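Local atomic coordinates of ABC transporter periplasmic peptide-binding protein (Pseudoalteromonas, PDB entry 4QFL), a protein that binds dipeptides such as Ala-Phe in the periplasm, probably delivering them to an ABC transporter for import. Residues A[337-348]-A[483-494]. Sequence-based numbering, arbitrary orientation.
Sequences ILPPTSWAFEPQ and RKQYYDAAQSMI
A344 and K484 mark the tightest backbone approach, their CA atoms 5.4 Å apart, where the loop 337-348 folds along helix 480-497 of this periplasmic solute-binding fold. The loop doubles back through two consecutive type I turns, P339 to S342 and S342 to F345, so both of its ends meet the C-terminal half of 483-494: I337 faces Q491 and Q348 faces S492. A water bridges the first of these pairs, accepting from I337 N and donating to Q491 O.

Q491 enters the loop with its amide and grips two backbone sites. Its NE2 donates to A344 O (2.8 Å, N-H...O angle 143°), and its OE1 accepts from E346 N at 3.0 Å. The same NE2 also binds Y487 O one helical turn back, which lies in the amide plane, while S336 OG bonds to OE1; together these partners fix the rotation of the amide. L338 CD1 packs on Q491 CD, the two side chains crossing at about a right angle. With an alanine here, E346 N would probably lose its partner on the helix, A344 O would keep only the weak bond from K484 NZ, and L338 would face a gap.

K484, with CG anti to the backbone N (chi1 -171°), runs out to a bend at chi4 and brings NZ to the anti lone pair of E346 OE1, 2.8 Å away. D488 OD1 completes the salt-bridge network through a weak bond to K484 NZ at 3.4 Å; the shared ammonium probably offsets the proximity of the two carboxylates.

Toward the helix start, A344 CB rests on Y487 CB, and R483, also salt-bridged to D439, meets W343: CZ2 of the indole lies over one guanidinium face, 3.7 Å from R483 NH1, with the two planes 76° apart.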
loop_
_atom_site.group_PDB
_atom_site.type_symbol
_atom_site.label_atom_id
_atom_site.label_comp_id
_atom_site.label_asym_id
_atom_site.label_seq_id
_atom_site.Cartn_x
_atom_site.Cartn_y
_atom_site.Cartn_z
ATOM N N ILE A 337 -9.640 -8.006 -11.317
ATOM C CA ILE A 337 -8.614 -7.403 -10.468
ATOM C C ILE A 337 -9.215 -6.952 -9.118
ATOM O O ILE A 337 -8.553 -7.000 -8.071
ATOM C CB ILE A 337 -7.837 -6.249 -11.178
ATOM C CG1 ILE A 337 -6.620 -5.851 -10.332
ATOM C CG2 ILE A 337 -8.732 -5.043 -11.436
ATOM C CD1 ILE A 337 -5.715 -4.826 -10.951
ATOM N N LEU A 338 -10.480 -6.553 -9.136
ATOM C CA LEU A 338 -11.132 -6.063 -7.930
ATOM C C LEU A 338 -11.624 -7.217 -7.077
ATOM O O LEU A 338 -12.196 -8.168 -7.605
ATOM C CB LEU A 338 -12.326 -5.163 -8.288
ATOM C CG LEU A 338 -12.001 -3.834 -8.971
ATOM C CD1 LEU A 338 -13.261 -2.970 -9.174
ATOM C CD2 LEU A 338 -10.938 -3.088 -8.182
ATOM N N PRO A 339 -11.410 -7.134 -5.753
ATOM C CA PRO A 339 -11.967 -8.130 -4.829
ATOM C C PRO A 339 -13.485 -8.010 -4.827
ATOM O O PRO A 339 -13.996 -6.934 -5.130
ATOM C CB PRO A 339 -11.386 -7.715 -3.476
ATOM C CG PRO A 339 -11.058 -6.260 -3.624
ATOM C CD PRO A 339 -10.637 -6.093 -5.051
ATOM N N PRO A 340 -14.200 -9.101 -4.510
ATOM C CA PRO A 340 -15.662 -9.111 -4.601
ATOM C C PRO A 340 -16.321 -8.163 -3.621
ATOM O O PRO A 340 -17.510 -7.905 -3.771
ATOM C CB PRO A 340 -16.028 -10.565 -4.268
ATOM C CG PRO A 340 -14.872 -11.080 -3.496
ATOM C CD PRO A 340 -13.667 -10.406 -4.096
ATOM N N THR A 341 -15.561 -7.643 -2.656
ATOM C CA THR A 341 -16.090 -6.680 -1.694
ATOM C C THR A 341 -15.962 -5.228 -2.153
ATOM O O THR A 341 -16.461 -4.321 -1.494
ATOM C CB THR A 341 -15.430 -6.826 -0.310
ATOM O OG1 THR A 341 -14.016 -6.971 -0.463
ATOM C CG2 THR A 341 -15.985 -8.045 0.430
ATOM N N SER A 342 -15.299 -5.011 -3.286
ATOM C CA SER A 342 -15.231 -3.685 -3.885
ATOM C C SER A 342 -16.590 -3.340 -4.493
ATOM O O SER A 342 -17.216 -4.185 -5.140
ATOM C CB SER A 342 -14.145 -3.638 -4.961
ATOM O OG SER A 342 -14.180 -2.422 -5.679
ATOM N N TRP A 343 -17.059 -2.111 -4.291
ATOM C CA TRP A 343 -18.376 -1.782 -4.823
ATOM C C TRP A 343 -18.429 -1.800 -6.342
ATOM O O TRP A 343 -19.504 -1.917 -6.933
ATOM C CB TRP A 343 -18.960 -0.490 -4.241
ATOM C CG TRP A 343 -18.228 0.824 -4.437
ATOM C CD1 TRP A 343 -17.578 1.531 -3.476
ATOM C CD2 TRP A 343 -18.168 1.631 -5.634
ATOM N NE1 TRP A 343 -17.087 2.703 -3.993
ATOM C CE2 TRP A 343 -17.430 2.791 -5.316
ATOM C CE3 TRP A 343 -18.644 1.473 -6.937
ATOM C CZ2 TRP A 343 -17.158 3.796 -6.258
ATOM C CZ3 TRP A 343 -18.367 2.469 -7.877
ATOM C CH2 TRP A 343 -17.632 3.611 -7.531
ATOM N N ALA A 344 -17.269 -1.721 -6.979
ATOM C CA ALA A 344 -17.214 -1.746 -8.433
ATOM C C ALA A 344 -16.939 -3.141 -8.973
ATOM O O ALA A 344 -16.754 -3.314 -10.178
ATOM C CB ALA A 344 -16.160 -0.763 -8.946
ATOM N N PHE A 345 -16.906 -4.140 -8.093
ATOM C CA PHE A 345 -16.516 -5.468 -8.528
ATOM C C PHE A 345 -17.462 -5.992 -9.586
ATOM O O PHE A 345 -18.680 -5.846 -9.478
ATOM C CB PHE A 345 -16.468 -6.446 -7.363
ATOM C CG PHE A 345 -16.425 -7.883 -7.783
ATOM C CD1 PHE A 345 -15.278 -8.429 -8.333
ATOM C CD2 PHE A 345 -17.534 -8.695 -7.614
ATOM C CE1 PHE A 345 -15.232 -9.761 -8.709
ATOM C CE2 PHE A 345 -17.493 -10.030 -7.989
ATOM C CZ PHE A 345 -16.339 -10.562 -8.538
ATOM N N GLU A 346 -16.887 -6.597 -10.611
ATOM C CA GLU A 346 -17.664 -7.266 -11.635
ATOM C C GLU A 346 -16.881 -8.458 -12.141
ATOM O O GLU A 346 -15.777 -8.310 -12.651
ATOM C CB GLU A 346 -17.983 -6.307 -12.776
ATOM C CG GLU A 346 -19.058 -6.806 -13.729
ATOM C CD GLU A 346 -20.466 -6.749 -13.151
ATOM O OE1 GLU A 346 -20.725 -5.988 -12.187
ATOM O OE2 GLU A 346 -21.326 -7.481 -13.681
ATOM N N PRO A 347 -17.453 -9.660 -11.991
ATOM C CA PRO A 347 -16.774 -10.900 -12.383
ATOM C C PRO A 347 -16.580 -10.950 -13.890
ATOM O O PRO A 347 -17.488 -10.628 -14.656
ATOM C CB PRO A 347 -17.734 -11.994 -11.913
ATOM C CG PRO A 347 -19.062 -11.335 -11.832
ATOM C CD PRO A 347 -18.818 -9.899 -11.489
ATOM N N GLN A 348 -15.397 -11.345 -14.323
ATOM C CA GLN A 348 -15.087 -11.232 -15.729
ATOM C C GLN A 348 -15.417 -12.515 -16.457
ATOM O O GLN A 348 -14.919 -13.583 -16.110
ATOM C CB GLN A 348 -13.630 -10.813 -15.922
ATOM C CG GLN A 348 -13.389 -9.402 -15.460
ATOM C CD GLN A 348 -14.397 -8.437 -16.055
ATOM O OE1 GLN A 348 -15.076 -7.710 -15.338
ATOM N NE2 GLN A 348 -14.499 -8.428 -17.372
ATOM N N ARG A 483 -19.509 5.890 -12.530
ATOM C CA ARG A 483 -18.189 5.386 -12.141
ATOM C C ARG A 483 -18.066 3.892 -12.427
ATOM O O ARG A 483 -17.095 3.438 -13.033
ATOM C CB ARG A 483 -17.908 5.678 -10.656
ATOM C CG ARG A 483 -17.890 7.184 -10.308
ATOM C CD ARG A 483 -17.237 7.474 -8.969
ATOM N NE ARG A 483 -15.816 7.141 -8.994
ATOM C CZ ARG A 483 -15.059 6.988 -7.914
ATOM N NH1 ARG A 483 -15.579 7.146 -6.704
ATOM N NH2 ARG A 483 -13.775 6.676 -8.052
ATOM N N LYS A 484 -19.062 3.120 -12.011
ATOM C CA LYS A 484 -18.976 1.677 -12.187
ATOM C C LYS A 484 -18.992 1.242 -13.656
ATOM O O LYS A 484 -18.373 0.248 -14.020
ATOM C CB LYS A 484 -20.043 0.935 -11.391
ATOM C CG LYS A 484 -19.803 -0.569 -11.403
ATOM C CD LYS A 484 -20.981 -1.362 -10.847
ATOM C CE LYS A 484 -21.031 -2.776 -11.450
ATOM N NZ LYS A 484 -20.039 -3.661 -10.814
ATOM N N GLN A 485 -19.681 1.992 -14.504
ATOM C CA GLN A 485 -19.649 1.710 -15.940
ATOM C C GLN A 485 -18.225 1.743 -16.456
ATOM O O GLN A 485 -17.771 0.847 -17.166
ATOM C CB GLN A 485 -20.462 2.743 -16.706
ATOM C CG GLN A 485 -21.939 2.465 -16.721
ATOM C CD GLN A 485 -22.677 3.455 -17.577
ATOM O OE1 GLN A 485 -22.396 4.655 -17.532
ATOM N NE2 GLN A 485 -23.609 2.961 -18.388
ATOM N N TYR A 486 -17.517 2.798 -16.091
ATOM C CA TYR A 486 -16.126 2.917 -16.480
ATOM C C TYR A 486 -15.264 1.864 -15.791
ATOM O O TYR A 486 -14.415 1.244 -16.426
ATOM C CB TYR A 486 -15.624 4.341 -16.224
ATOM C CG TYR A 486 -16.323 5.333 -17.116
ATOM C CD1 TYR A 486 -16.245 5.213 -18.497
ATOM C CD2 TYR A 486 -17.079 6.372 -16.594
ATOM C CE1 TYR A 486 -16.894 6.105 -19.337
ATOM C CE2 TYR A 486 -17.735 7.276 -17.434
ATOM C CZ TYR A 486 -17.635 7.132 -18.804
ATOM O OH TYR A 486 -18.275 8.006 -19.659
ATOM N N TYR A 487 -15.497 1.645 -14.503
ATOM C CA TYR A 487 -14.759 0.604 -13.798
ATOM C C TYR A 487 -15.073 -0.770 -14.363
ATOM O O TYR A 487 -14.210 -1.637 -14.384
ATOM C CB TYR A 487 -14.986 0.672 -12.287
ATOM C CG TYR A 487 -14.333 1.887 -11.697
ATOM C CD1 TYR A 487 -13.033 2.230 -12.055
ATOM C CD2 TYR A 487 -15.015 2.722 -10.822
ATOM C CE1 TYR A 487 -12.426 3.359 -11.545
ATOM C CE2 TYR A 487 -14.414 3.856 -10.298
ATOM C CZ TYR A 487 -13.120 4.171 -10.668
ATOM O OH TYR A 487 -12.511 5.298 -10.159
ATOM N N ASP A 488 -16.299 -0.970 -14.841
ATOM C CA ASP A 488 -16.617 -2.211 -15.536
ATOM C C ASP A 488 -15.744 -2.373 -16.776
ATOM O O ASP A 488 -15.166 -3.437 -17.013
ATOM C CB ASP A 488 -18.092 -2.253 -15.949
ATOM C CG ASP A 488 -19.019 -2.500 -14.783
ATOM O OD1 ASP A 488 -18.531 -2.946 -13.734
ATOM O OD2 ASP A 488 -20.237 -2.259 -14.912
ATOM N N ALA A 489 -15.664 -1.318 -17.576
ATOM C CA ALA A 489 -14.921 -1.401 -18.818
ATOM C C ALA A 489 -13.446 -1.620 -18.497
ATOM O O ALA A 489 -12.730 -2.304 -19.235
ATOM C CB ALA A 489 -15.129 -0.130 -19.651
ATOM N N ALA A 490 -13.000 -1.043 -17.382
ATOM C CA ALA A 490 -11.603 -1.141 -16.984
ATOM C C ALA A 490 -11.239 -2.567 -16.594
ATOM O O ALA A 490 -10.173 -3.075 -16.956
ATOM C CB ALA A 490 -11.309 -0.189 -15.841
ATOM N N GLN A 491 -12.119 -3.212 -15.837
ATOM C CA GLN A 491 -11.860 -4.575 -15.402
ATOM C C GLN A 491 -11.784 -5.495 -16.608
ATOM O O GLN A 491 -10.945 -6.395 -16.665
ATOM C CB GLN A 491 -12.936 -5.055 -14.431
ATOM C CG GLN A 491 -12.870 -4.384 -13.090
ATOM C CD GLN A 491 -14.101 -4.629 -12.251
ATOM O OE1 GLN A 491 -14.173 -5.609 -11.520
ATOM N NE2 GLN A 491 -15.070 -3.738 -12.342
ATOM N N SER A 492 -12.665 -5.262 -17.574
ATOM C CA SER A 492 -12.700 -6.078 -18.784
ATOM C C SER A 492 -11.414 -5.970 -19.612
ATOM O O SER A 492 -10.898 -6.975 -20.126
ATOM C CB SER A 492 -13.907 -5.702 -19.635
ATOM O OG SER A 492 -15.096 -6.089 -18.979
ATOM N N MET A 493 -10.908 -4.747 -19.732
ATOM C CA MET A 493 -9.723 -4.479 -20.529
ATOM C C MET A 493 -8.518 -5.188 -19.934
ATOM O O MET A 493 -7.707 -5.768 -20.650
ATOM C CB MET A 493 -9.477 -2.974 -20.625
ATOM C CG MET A 493 -8.496 -2.594 -21.719
ATOM S SD MET A 493 -8.271 -0.821 -21.945
ATOM C CE MET A 493 -9.909 -0.332 -22.444
ATOM N N ILE A 494 -8.419 -5.155 -18.612
ATOM C CA ILE A 494 -7.323 -5.809 -17.925
ATOM C C ILE A 494 -7.310 -7.313 -18.233
ATOM O O ILE A 494 -6.249 -7.900 -18.438
ATOM C CB ILE A 494 -7.398 -5.530 -16.420
ATOM C CG1 ILE A 494 -7.131 -4.045 -16.164
ATOM C CG2 ILE A 494 -6.414 -6.404 -15.668
ATOM C CD1 ILE A 494 -7.393 -3.583 -14.723
HETATM O O HOH W 1 -10.414 -7.176 -14.177
#